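Local coordinates for protein putative oxidoreductase yhhX (PDB 3F4L) that is probably an NADP-dependent oxidoreductase of the Gfo/Idh/MocA family, thought to act as a scyllo-inositol dehydrogenase, at residues F98-F109 and E319-E330; V2-F10 and K26-R36. All coordinates share one frame; numbering follows the deposited sequence.

Interaction 1: residues F98-F109 and E319-E330; sequences FTPTLAQAKELF and ESEVLTNLEILE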
loop_
_atom_site.group_PDB
_atom_site.type_symbol
_atom_site.label_atom_id
_atom_site.label_comp_id
_atom_site.label_asym_id
_atom_site.label_seq_id
_atom_site.Cartn_x
_atom_site.Cartn_y
_atom_site.Cartn_z
ATOM N N PHE A 98 -12.822 1.137 24.048
ATOM C CA PHE A 98 -13.018 2.103 25.132
ATOM C C PHE A 98 -14.502 2.263 25.453
ATOM O O PHE A 98 -14.932 2.085 26.593
ATOM C CB PHE A 98 -12.424 3.451 24.722
ATOM C CG PHE A 98 -12.256 4.406 25.861
ATOM C CD1 PHE A 98 -11.546 4.030 26.998
ATOM C CD2 PHE A 98 -12.802 5.679 25.799
ATOM C CE1 PHE A 98 -11.381 4.911 28.064
ATOM C CE2 PHE A 98 -12.644 6.574 26.864
ATOM C CZ PHE A 98 -11.931 6.186 27.996
ATOM N N THR A 99 -15.277 2.602 24.429
ATOM C CA THR A 99 -16.722 2.771 24.552
ATOM C C THR A 99 -17.322 2.398 23.215
ATOM O O THR A 99 -16.611 2.329 22.209
ATOM C CB THR A 99 -17.132 4.234 24.864
ATOM O OG1 THR A 99 -16.501 5.124 23.932
ATOM C CG2 THR A 99 -16.743 4.610 26.285
ATOM N N PRO A 100 -18.635 2.133 23.183
ATOM C CA PRO A 100 -19.250 1.772 21.907
ATOM C C PRO A 100 -19.296 2.962 20.958
ATOM O O PRO A 100 -19.267 2.788 19.735
ATOM C CB PRO A 100 -20.658 1.321 22.311
ATOM C CG PRO A 100 -20.473 0.831 23.729
ATOM C CD PRO A 100 -19.569 1.900 24.299
ATOM N N THR A 101 -19.356 4.166 21.523
ATOM C CA THR A 101 -19.451 5.377 20.715
ATOM C C THR A 101 -18.598 6.559 21.157
ATOM O O THR A 101 -18.097 6.612 22.284
ATOM C CB THR A 101 -20.904 5.871 20.653
ATOM O OG1 THR A 101 -21.251 6.490 21.900
ATOM C CG2 THR A 101 -21.841 4.710 20.404
ATOM N N LEU A 102 -18.473 7.526 20.253
ATOM C CA LEU A 102 -17.697 8.738 20.487
ATOM C C LEU A 102 -18.307 9.570 21.619
ATOM O O LEU A 102 -17.595 10.067 22.496
ATOM C CB LEU A 102 -17.643 9.543 19.186
ATOM C CG LEU A 102 -16.736 10.767 19.052
ATOM C CD1 LEU A 102 -15.295 10.393 19.366
ATOM C CD2 LEU A 102 -16.852 11.317 17.626
ATOM N N ALA A 103 -19.629 9.716 21.602
ATOM C CA ALA A 103 -20.318 10.481 22.638
ATOM C C ALA A 103 -20.071 9.881 24.032
ATOM O O ALA A 103 -19.754 10.606 24.976
ATOM C CB ALA A 103 -21.820 10.533 22.337
ATOM N N GLN A 104 -20.214 8.565 24.167
ATOM C CA GLN A 104 -19.981 7.927 25.462
ATOM C C GLN A 104 -18.548 8.155 25.928
ATOM O O GLN A 104 -18.301 8.353 27.118
ATOM C CB GLN A 104 -20.258 6.425 25.390
ATOM C CG GLN A 104 -21.726 6.076 25.405
ATOM C CD GLN A 104 -21.969 4.596 25.228
ATOM O OE1 GLN A 104 -21.798 4.051 24.136
ATOM N NE2 GLN A 104 -22.361 3.930 26.305
ATOM N N ALA A 105 -17.606 8.116 24.990
ATOM C CA ALA A 105 -16.205 8.340 25.323
ATOM C C ALA A 105 -16.073 9.756 25.868
ATOM O O ALA A 105 -15.453 9.985 26.905
ATOM C CB ALA A 105 -15.337 8.176 24.088
ATOM N N LYS A 106 -16.675 10.707 25.164
ATOM C CA LYS A 106 -16.614 12.097 25.586
ATOM C C LYS A 106 -17.237 12.266 26.964
ATOM O O LYS A 106 -16.773 13.077 27.759
ATOM C CB LYS A 106 -17.323 12.991 24.564
ATOM C CG LYS A 106 -16.616 13.029 23.216
ATOM C CD LYS A 106 -17.236 14.044 22.263
ATOM C CE LYS A 106 -16.403 14.142 20.999
ATOM N NZ LYS A 106 -17.035 14.959 19.933
ATOM N N GLU A 107 -18.278 11.487 27.242
ATOM C CA GLU A 107 -18.968 11.541 28.528
ATOM C C GLU A 107 -18.084 10.997 29.653
ATOM O O GLU A 107 -18.085 11.515 30.772
ATOM C CB GLU A 107 -20.257 10.727 28.456
ATOM C CG GLU A 107 -21.177 10.920 29.644
ATOM C CD GLU A 107 -22.463 10.132 29.500
ATOM O OE1 GLU A 107 -23.001 10.081 28.370
ATOM O OE2 GLU A 107 -22.940 9.574 30.513
ATOM N N LEU A 108 -17.334 9.947 29.347
ATOM C CA LEU A 108 -16.437 9.331 30.316
ATOM C C LEU A 108 -15.322 10.313 30.713
ATOM O O LEU A 108 -14.982 10.432 31.890
ATOM C CB LEU A 108 -15.841 8.054 29.707
ATOM C CG LEU A 108 -16.021 6.698 30.394
ATOM C CD1 LEU A 108 -17.433 6.514 30.921
ATOM C CD2 LEU A 108 -15.670 5.604 29.402
ATOM N N PHE A 109 -14.761 11.017 29.734
ATOM C CA PHE A 109 -13.697 11.979 30.007
ATOM C C PHE A 109 -14.204 13.172 30.833
ATOM O O PHE A 109 -13.521 13.634 31.749
ATOM C CB PHE A 109 -13.078 12.475 28.694
ATOM C CG PHE A 109 -12.288 11.431 27.958
ATOM C CD1 PHE A 109 -11.204 10.803 28.570
ATOM C CD2 PHE A 109 -12.601 11.101 26.648
ATOM C CE1 PHE A 109 -10.439 9.865 27.880
ATOM C CE2 PHE A 109 -11.846 10.166 25.947
ATOM C CZ PHE A 109 -10.760 9.546 26.567
ATOM N N GLU A 319 -6.297 12.335 25.543
ATOM C CA GLU A 319 -7.740 12.284 25.300
ATOM C C GLU A 319 -8.049 12.443 23.808
ATOM O O GLU A 319 -8.848 11.691 23.249
ATOM C CB GLU A 319 -8.441 13.395 26.110
ATOM C CG GLU A 319 -9.975 13.377 26.078
ATOM C CD GLU A 319 -10.600 14.514 26.908
ATOM O OE1 GLU A 319 -10.177 14.697 28.072
ATOM O OE2 GLU A 319 -11.516 15.213 26.404
ATOM N N SER A 320 -7.407 13.419 23.167
ATOM C CA SER A 320 -7.631 13.675 21.748
ATOM C C SER A 320 -7.293 12.478 20.865
ATOM O O SER A 320 -7.931 12.263 19.843
ATOM C CB SER A 320 -6.824 14.893 21.281
ATOM O OG SER A 320 -5.427 14.681 21.401
ATOM N N GLU A 321 -6.290 11.701 21.253
ATOM C CA GLU A 321 -5.912 10.526 20.470
ATOM C C GLU A 321 -7.016 9.476 20.551
ATOM O O GLU A 321 -7.319 8.788 19.577
ATOM C CB GLU A 321 -4.593 9.946 20.995
ATOM C CG GLU A 321 -3.456 10.961 20.969
ATOM C CD GLU A 321 -2.154 10.432 21.548
ATOM O OE1 GLU A 321 -2.158 9.896 22.672
ATOM O OE2 GLU A 321 -1.113 10.567 20.878
ATOM N N VAL A 322 -7.630 9.357 21.718
ATOM C CA VAL A 322 -8.694 8.383 21.900
ATOM C C VAL A 322 -9.911 8.773 21.072
ATOM O O VAL A 322 -10.485 7.941 20.383
ATOM C CB VAL A 322 -9.091 8.269 23.391
ATOM C CG1 VAL A 322 -10.192 7.246 23.564
ATOM C CG2 VAL A 322 -7.880 7.881 24.208
ATOM N N LEU A 323 -10.294 10.047 21.127
ATOM C CA LEU A 323 -11.456 10.517 20.379
ATOM C C LEU A 323 -11.231 10.435 18.865
ATOM O O LEU A 323 -12.154 10.129 18.106
ATOM C CB LEU A 323 -11.793 11.955 20.784
ATOM C CG LEU A 323 -12.257 12.137 22.239
ATOM C CD1 LEU A 323 -12.491 13.612 22.542
ATOM C CD2 LEU A 323 -13.524 11.342 22.461
ATOM N N THR A 324 -10.007 10.715 18.426
ATOM C CA THR A 324 -9.714 10.656 17.000
ATOM C C THR A 324 -9.836 9.204 16.516
ATOM O O THR A 324 -10.364 8.943 15.436
ATOM C CB THR A 324 -8.301 11.205 16.692
ATOM O OG1 THR A 324 -8.249 12.607 16.997
ATOM C CG2 THR A 324 -7.963 11.001 15.233
ATOM N N ASN A 325 -9.367 8.261 17.328
ATOM C CA ASN A 325 -9.434 6.842 16.969
ATOM C C ASN A 325 -10.890 6.388 16.802
ATOM O O ASN A 325 -11.264 5.820 15.770
ATOM C CB ASN A 325 -8.734 6.008 18.052
ATOM C CG ASN A 325 -8.338 4.630 17.572
ATOM O OD1 ASN A 325 -7.213 4.180 17.815
ATOM N ND2 ASN A 325 -9.254 3.942 16.903
ATOM N N LEU A 326 -11.709 6.639 17.816
ATOM C CA LEU A 326 -13.119 6.262 17.772
ATOM C C LEU A 326 -13.856 6.895 16.594
ATOM O O LEU A 326 -14.679 6.248 15.944
ATOM C CB LEU A 326 -13.812 6.664 19.075
ATOM C CG LEU A 326 -13.656 5.736 20.287
ATOM C CD1 LEU A 326 -12.206 5.276 20.428
ATOM C CD2 LEU A 326 -14.115 6.493 21.542
ATOM N N GLU A 327 -13.571 8.165 16.327
ATOM C CA GLU A 327 -14.230 8.864 15.225
ATOM C C GLU A 327 -13.851 8.251 13.877
ATOM O O GLU A 327 -14.714 8.023 13.023
ATOM C CB GLU A 327 -13.855 10.347 15.244
ATOM C CG GLU A 327 -14.585 11.179 14.223
ATOM C CD GLU A 327 -14.180 12.637 14.270
ATOM O OE1 GLU A 327 -14.140 13.214 15.376
ATOM O OE2 GLU A 327 -13.911 13.214 13.196
ATOM N N ILE A 328 -12.561 7.979 13.691
ATOM C CA ILE A 328 -12.088 7.383 12.446
ATOM C C ILE A 328 -12.743 6.016 12.223
ATOM O O ILE A 328 -13.204 5.713 11.127
ATOM C CB ILE A 328 -10.539 7.246 12.441
ATOM C CG1 ILE A 328 -9.902 8.649 12.373
ATOM C CG2 ILE A 328 -10.091 6.416 11.234
ATOM C CD1 ILE A 328 -8.367 8.685 12.505
ATOM N N LEU A 329 -12.798 5.194 13.266
ATOM C CA LEU A 329 -13.421 3.883 13.143
ATOM C C LEU A 329 -14.898 4.005 12.744
ATOM O O LEU A 329 -15.358 3.329 11.815
ATOM C CB LEU A 329 -13.291 3.112 14.466
ATOM C CG LEU A 329 -11.881 2.609 14.794
ATOM C CD1 LEU A 329 -11.842 1.994 16.184
ATOM C CD2 LEU A 329 -11.465 1.580 13.736
ATOM N N GLU A 330 -15.629 4.878 13.428
ATOM C CA GLU A 330 -17.052 5.073 13.142
ATOM C C GLU A 330 -17.310 5.544 11.725
ATOM O O GLU A 330 -18.154 4.993 11.024
ATOM C CB GLU A 330 -17.674 6.095 14.105
ATOM C CG GLU A 330 -17.620 5.725 15.578
ATOM C CD GLU A 330 -18.499 6.627 16.436
ATOM O OE1 GLU A 330 -18.416 7.869 16.284
ATOM O OE2 GLU A 330 -19.272 6.092 17.266
#
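With chi1 of F109 at -69°, its CG lies anti to the carbonyl carbon; E319 carries its CG anti to the backbone N. These torsions lay the extended E319 chain across the F109 ring, the two side chains running antiparallel, with CD above the CB and CG end. The result is a CH-pi contact: CG of E319 stands 3.5 Å from the centroid of the F109 ring, over its face, and the carboxylate plane is only 7° from that of the ring, a stacked pair. The edge of the same ring, at CZ, meets CB of V322 at 3.8 Å. V322 also turns CG1 to CD2 of F98, crossing that side chain at about a right angle. Further along, the packing is knobs-into-holes and reciprocal: L102 enters the hole formed by L323, L326, E327 and E330, and L323 the one formed by L102, A105, K106 and F109. CD1 of L102 meets CD2 of L323 at 3.7 Å. The tightest spot is CB of A105 against CD2 of L326, 3.3 Å, closer than usual for two carbons. Polar contact is slight, a weak bond of 3.4 Å from N of L102 to OE2 of E330 near the start of helix 102-115, where T101 is the N-cap and its OG1 accepts from N of Q104. The short helical segments run antiparallel, 167° between directions and 9.9 Å between axes, packing the Rossmann family region against the C-terminal alpha/beta one. F98 and F109 also rest on strand 119-121, L108 packs on helix 78-87, and I328 and L329 turn to helix 171-187.

Interaction 2: residues V2-F10 and K26-R36; sequences VINCAFIGF and KDSWHVAHIFR
I3 and W29 run side by side from one face of the sheet: with its CG anti to the carbonyl carbon (chi1 -59°), W29 takes CB of I3 over one face of its six-membered ring, 4.0 Å from the centroid. CG2 of I3 reaches CZ3 of W29 at 3.5 Å, and CB of C5 comes to CE3. This buried, densely packed face continues through F7, whose ring edge meets CG1 of V31 at 4.0 Å, to I34, with CG2 against CB of F10. Replacing W29 with an alanine would probably leave I3 and C5 without the ring they pack on and open a gap beside L305 of helix 300-311. Seven backbone bonds, from I3 N to S28 O (2.8 Å) through G9 N to F35 O, join the parallel strands of the first Rossmann beta-alpha-beta unit, with helix 12-22 as crossover. A beta bulge shifts the register between C5 and A6: C5 O takes N of A32 at 2.9 Å, while the buried N of H33 has no partner. Solvent lies toward the chain start: V2 is exposed and, on the other face, N4 and H30 partly so, their amide and imidazole planes 49° apart.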
loop_
_atom_site.group_PDB
_atom_site.type_symbol
_atom_site.label_atom_id
_atom_site.label_comp_id
_atom_site.label_asym_id
_atom_site.label_seq_id
_atom_site.Cartn_x
_atom_site.Cartn_y
_atom_site.Cartn_z
ATOM N N VAL A 2 3.272 1.287 46.798
ATOM C CA VAL A 2 2.424 0.260 46.121
ATOM C C VAL A 2 0.977 0.720 45.965
ATOM O O VAL A 2 0.331 1.096 46.938
ATOM C CB VAL A 2 2.419 -1.072 46.911
ATOM C CG1 VAL A 2 2.007 -0.818 48.356
ATOM C CG2 VAL A 2 1.455 -2.066 46.267
ATOM N N ILE A 3 0.475 0.687 44.736
ATOM C CA ILE A 3 -0.907 1.072 44.458
ATOM C C ILE A 3 -1.745 -0.194 44.365
ATOM O O ILE A 3 -1.332 -1.153 43.720
ATOM C CB ILE A 3 -1.054 1.787 43.093
ATOM C CG1 ILE A 3 -0.145 3.010 43.032
ATOM C CG2 ILE A 3 -2.512 2.175 42.870
ATOM C CD1 ILE A 3 -0.254 3.788 41.731
ATOM N N ASN A 4 -2.912 -0.197 45.007
ATOM C CA ASN A 4 -3.815 -1.343 44.951
ATOM C C ASN A 4 -4.743 -1.162 43.755
ATOM O O ASN A 4 -5.268 -0.067 43.513
ATOM C CB ASN A 4 -4.666 -1.453 46.219
ATOM C CG ASN A 4 -3.896 -2.024 47.393
ATOM O OD1 ASN A 4 -4.488 -2.486 48.385
ATOM N ND2 ASN A 4 -2.573 -1.995 47.297
ATOM N N CYS A 5 -4.940 -2.236 43.001
ATOM C CA CYS A 5 -5.817 -2.172 41.849
ATOM C C CYS A 5 -6.797 -3.332 41.899
ATOM O O CYS A 5 -6.700 -4.206 42.772
ATOM C CB CYS A 5 -4.995 -2.214 40.557
ATOM S SG CYS A 5 -3.959 -3.697 40.340
ATOM N N ALA A 6 -7.748 -3.331 40.975
ATOM C CA ALA A 6 -8.737 -4.391 40.908
ATOM C C ALA A 6 -9.196 -4.595 39.472
ATOM O O ALA A 6 -9.245 -3.656 38.686
ATOM C CB ALA A 6 -9.925 -4.057 41.800
ATOM N N PHE A 7 -9.531 -5.829 39.127
ATOM C CA PHE A 7 -9.987 -6.105 37.781
ATOM C C PHE A 7 -11.450 -6.462 37.714
ATOM O O PHE A 7 -11.963 -7.194 38.562
ATOM C CB PHE A 7 -9.193 -7.257 37.158
ATOM C CG PHE A 7 -7.781 -6.916 36.855
ATOM C CD1 PHE A 7 -6.822 -6.904 37.862
ATOM C CD2 PHE A 7 -7.407 -6.567 35.560
ATOM C CE1 PHE A 7 -5.504 -6.544 37.578
ATOM C CE2 PHE A 7 -6.099 -6.209 35.263
ATOM C CZ PHE A 7 -5.145 -6.195 36.269
ATOM N N ILE A 8 -12.126 -5.919 36.707
ATOM C CA ILE A 8 -13.518 -6.250 36.467
ATOM C C ILE A 8 -13.412 -7.179 35.267
ATOM O O ILE A 8 -13.167 -6.730 34.139
ATOM C CB ILE A 8 -14.361 -5.034 36.053
ATOM C CG1 ILE A 8 -14.250 -3.922 37.099
ATOM C CG2 ILE A 8 -15.809 -5.460 35.875
ATOM C CD1 ILE A 8 -14.654 -4.333 38.469
ATOM N N GLY A 9 -13.572 -8.471 35.518
ATOM C CA GLY A 9 -13.477 -9.449 34.458
ATOM C C GLY A 9 -12.253 -10.318 34.667
ATOM O O GLY A 9 -11.173 -9.827 35.004
ATOM N N PHE A 10 -12.413 -11.620 34.480
ATOM C CA PHE A 10 -11.290 -12.526 34.653
ATOM C C PHE A 10 -11.227 -13.513 33.495
ATOM O O PHE A 10 -11.247 -14.721 33.697
ATOM C CB PHE A 10 -11.414 -13.277 35.984
ATOM C CG PHE A 10 -10.182 -14.057 36.355
ATOM C CD1 PHE A 10 -8.934 -13.451 36.339
ATOM C CD2 PHE A 10 -10.275 -15.387 36.754
ATOM C CE1 PHE A 10 -7.790 -14.153 36.716
ATOM C CE2 PHE A 10 -9.138 -16.098 37.135
ATOM C CZ PHE A 10 -7.892 -15.474 37.115
ATOM N N LYS A 26 5.214 -6.299 41.843
ATOM C CA LYS A 26 4.699 -6.307 43.209
ATOM C C LYS A 26 5.195 -5.148 44.081
ATOM O O LYS A 26 4.582 -4.831 45.097
ATOM C CB LYS A 26 5.028 -7.644 43.888
ATOM C CG LYS A 26 4.370 -8.861 43.240
ATOM C CD LYS A 26 3.355 -9.500 44.186
ATOM C CE LYS A 26 2.598 -10.652 43.533
ATOM N NZ LYS A 26 3.476 -11.794 43.168
ATOM N N ASP A 27 6.307 -4.524 43.701
ATOM C CA ASP A 27 6.817 -3.398 44.478
ATOM C C ASP A 27 6.113 -2.102 44.087
ATOM O O ASP A 27 6.254 -1.082 44.770
ATOM C CB ASP A 27 8.336 -3.248 44.288
ATOM C CG ASP A 27 8.782 -3.556 42.869
ATOM O OD1 ASP A 27 8.150 -3.044 41.916
ATOM O OD2 ASP A 27 9.769 -4.311 42.707
ATOM N N SER A 28 5.341 -2.155 43.002
ATOM C CA SER A 28 4.611 -0.992 42.498
ATOM C C SER A 28 3.097 -1.155 42.615
ATOM O O SER A 28 2.380 -0.203 42.938
ATOM C CB SER A 28 4.953 -0.755 41.023
ATOM O OG SER A 28 6.352 -0.696 40.829
ATOM N N TRP A 29 2.615 -2.366 42.345
ATOM C CA TRP A 29 1.189 -2.645 42.394
ATOM C C TRP A 29 0.823 -3.913 43.153
ATOM O O TRP A 29 1.605 -4.859 43.219
ATOM C CB TRP A 29 0.631 -2.791 40.981
ATOM C CG TRP A 29 0.807 -1.604 40.115
ATOM C CD1 TRP A 29 1.936 -1.233 39.442
ATOM C CD2 TRP A 29 -0.187 -0.631 39.812
ATOM N NE1 TRP A 29 1.700 -0.079 38.727
ATOM C CE2 TRP A 29 0.402 0.311 38.938
ATOM C CE3 TRP A 29 -1.526 -0.459 40.193
ATOM C CZ2 TRP A 29 -0.302 1.412 38.437
ATOM C CZ3 TRP A 29 -2.225 0.637 39.697
ATOM C CH2 TRP A 29 -1.610 1.557 38.826
ATOM N N HIS A 30 -0.389 -3.917 43.697
ATOM C CA HIS A 30 -0.932 -5.058 44.421
ATOM C C HIS A 30 -2.369 -5.263 43.953
ATOM O O HIS A 30 -3.195 -4.351 44.052
ATOM C CB HIS A 30 -0.934 -4.819 45.935
ATOM C CG HIS A 30 -1.639 -5.899 46.695
ATOM N ND1 HIS A 30 -2.922 -5.755 47.173
ATOM C CD2 HIS A 30 -1.271 -7.170 46.978
ATOM C CE1 HIS A 30 -3.318 -6.892 47.715
ATOM N NE2 HIS A 30 -2.336 -7.767 47.609
ATOM N N VAL A 31 -2.663 -6.448 43.424
ATOM C CA VAL A 31 -4.012 -6.747 42.946
ATOM C C VAL A 31 -4.853 -7.157 44.140
ATOM O O VAL A 31 -4.743 -8.278 44.636
ATOM C CB VAL A 31 -3.992 -7.887 41.894
ATOM C CG1 VAL A 31 -5.420 -8.193 41.413
ATOM C CG2 VAL A 31 -3.116 -7.470 40.712
ATOM N N ALA A 32 -5.699 -6.244 44.597
ATOM C CA ALA A 32 -6.527 -6.495 45.770
ATOM C C ALA A 32 -7.781 -7.311 45.502
ATOM O O ALA A 32 -8.160 -8.146 46.318
ATOM C CB ALA A 32 -6.904 -5.173 46.425
ATOM N N HIS A 33 -8.420 -7.066 44.363
ATOM C CA HIS A 33 -9.643 -7.777 44.019
ATOM C C HIS A 33 -9.740 -8.070 42.537
ATOM O O HIS A 33 -9.192 -7.356 41.702
ATOM C CB HIS A 33 -10.881 -6.941 44.340
ATOM C CG HIS A 33 -10.905 -6.374 45.722
ATOM N ND1 HIS A 33 -11.323 -7.097 46.817
ATOM C CD2 HIS A 33 -10.587 -5.142 46.180
ATOM C CE1 HIS A 33 -11.262 -6.333 47.893
ATOM N NE2 HIS A 33 -10.819 -5.141 47.533
ATOM N N ILE A 34 -10.477 -9.122 42.231
ATOM C CA ILE A 34 -10.767 -9.473 40.861
ATOM C C ILE A 34 -12.218 -9.904 40.877
ATOM O O ILE A 34 -12.572 -10.913 41.482
ATOM C CB ILE A 34 -9.879 -10.598 40.320
ATOM C CG1 ILE A 34 -8.467 -10.054 40.054
ATOM C CG2 ILE A 34 -10.480 -11.139 39.007
ATOM C CD1 ILE A 34 -7.549 -11.050 39.357
ATOM N N PHE A 35 -13.059 -9.087 40.252
ATOM C CA PHE A 35 -14.481 -9.351 40.148
ATOM C C PHE A 35 -14.745 -10.187 38.907
ATOM O O PHE A 35 -14.048 -10.056 37.902
ATOM C CB PHE A 35 -15.255 -8.036 40.026
ATOM C CG PHE A 35 -16.670 -8.202 39.527
ATOM C CD1 PHE A 35 -17.707 -8.487 40.408
ATOM C CD2 PHE A 35 -16.957 -8.098 38.167
ATOM C CE1 PHE A 35 -19.012 -8.668 39.937
ATOM C CE2 PHE A 35 -18.256 -8.277 37.687
ATOM C CZ PHE A 35 -19.283 -8.562 38.573
ATOM N N ARG A 36 -15.742 -11.057 38.999
ATOM C CA ARG A 36 -16.177 -11.887 37.881
ATOM C C ARG A 36 -17.587 -12.348 38.198
ATOM O O ARG A 36 -17.910 -12.625 39.353
ATOM C CB ARG A 36 -15.251 -13.094 37.652
ATOM C CG ARG A 36 -14.460 -13.565 38.859
ATOM C CD ARG A 36 -14.999 -14.845 39.446
ATOM N NE ARG A 36 -15.815 -14.614 40.629
ATOM C CZ ARG A 36 -15.691 -15.294 41.764
ATOM N NH1 ARG A 36 -14.782 -16.250 41.877
ATOM N NH2 ARG A 36 -16.479 -15.019 42.790
#

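How the interactions relate
Interaction 2 closes before interaction 1 opens along the chain, and their centres lie 26 Å apart, the nearest atoms being about 12 Å from each other. In interaction 2, strands 3-8 and 29-35 are neighbours within the six-stranded parallel sheet. Interaction 1 lies beside that sheet's far strand, 119-121, on which F98 and F109 rest; strand 3-8 is three strands away, beyond 91-94 and 66-71. Interaction 2 thus pairs two central strands of the probable nucleotide-binding domain, with helix 300-311, from the C-terminal family region, also covering one face of the pair. Interaction 1 packs helix 102-115 of the Rossmann family region on helix 319-331 of the C-terminal one, from 210 residues further on.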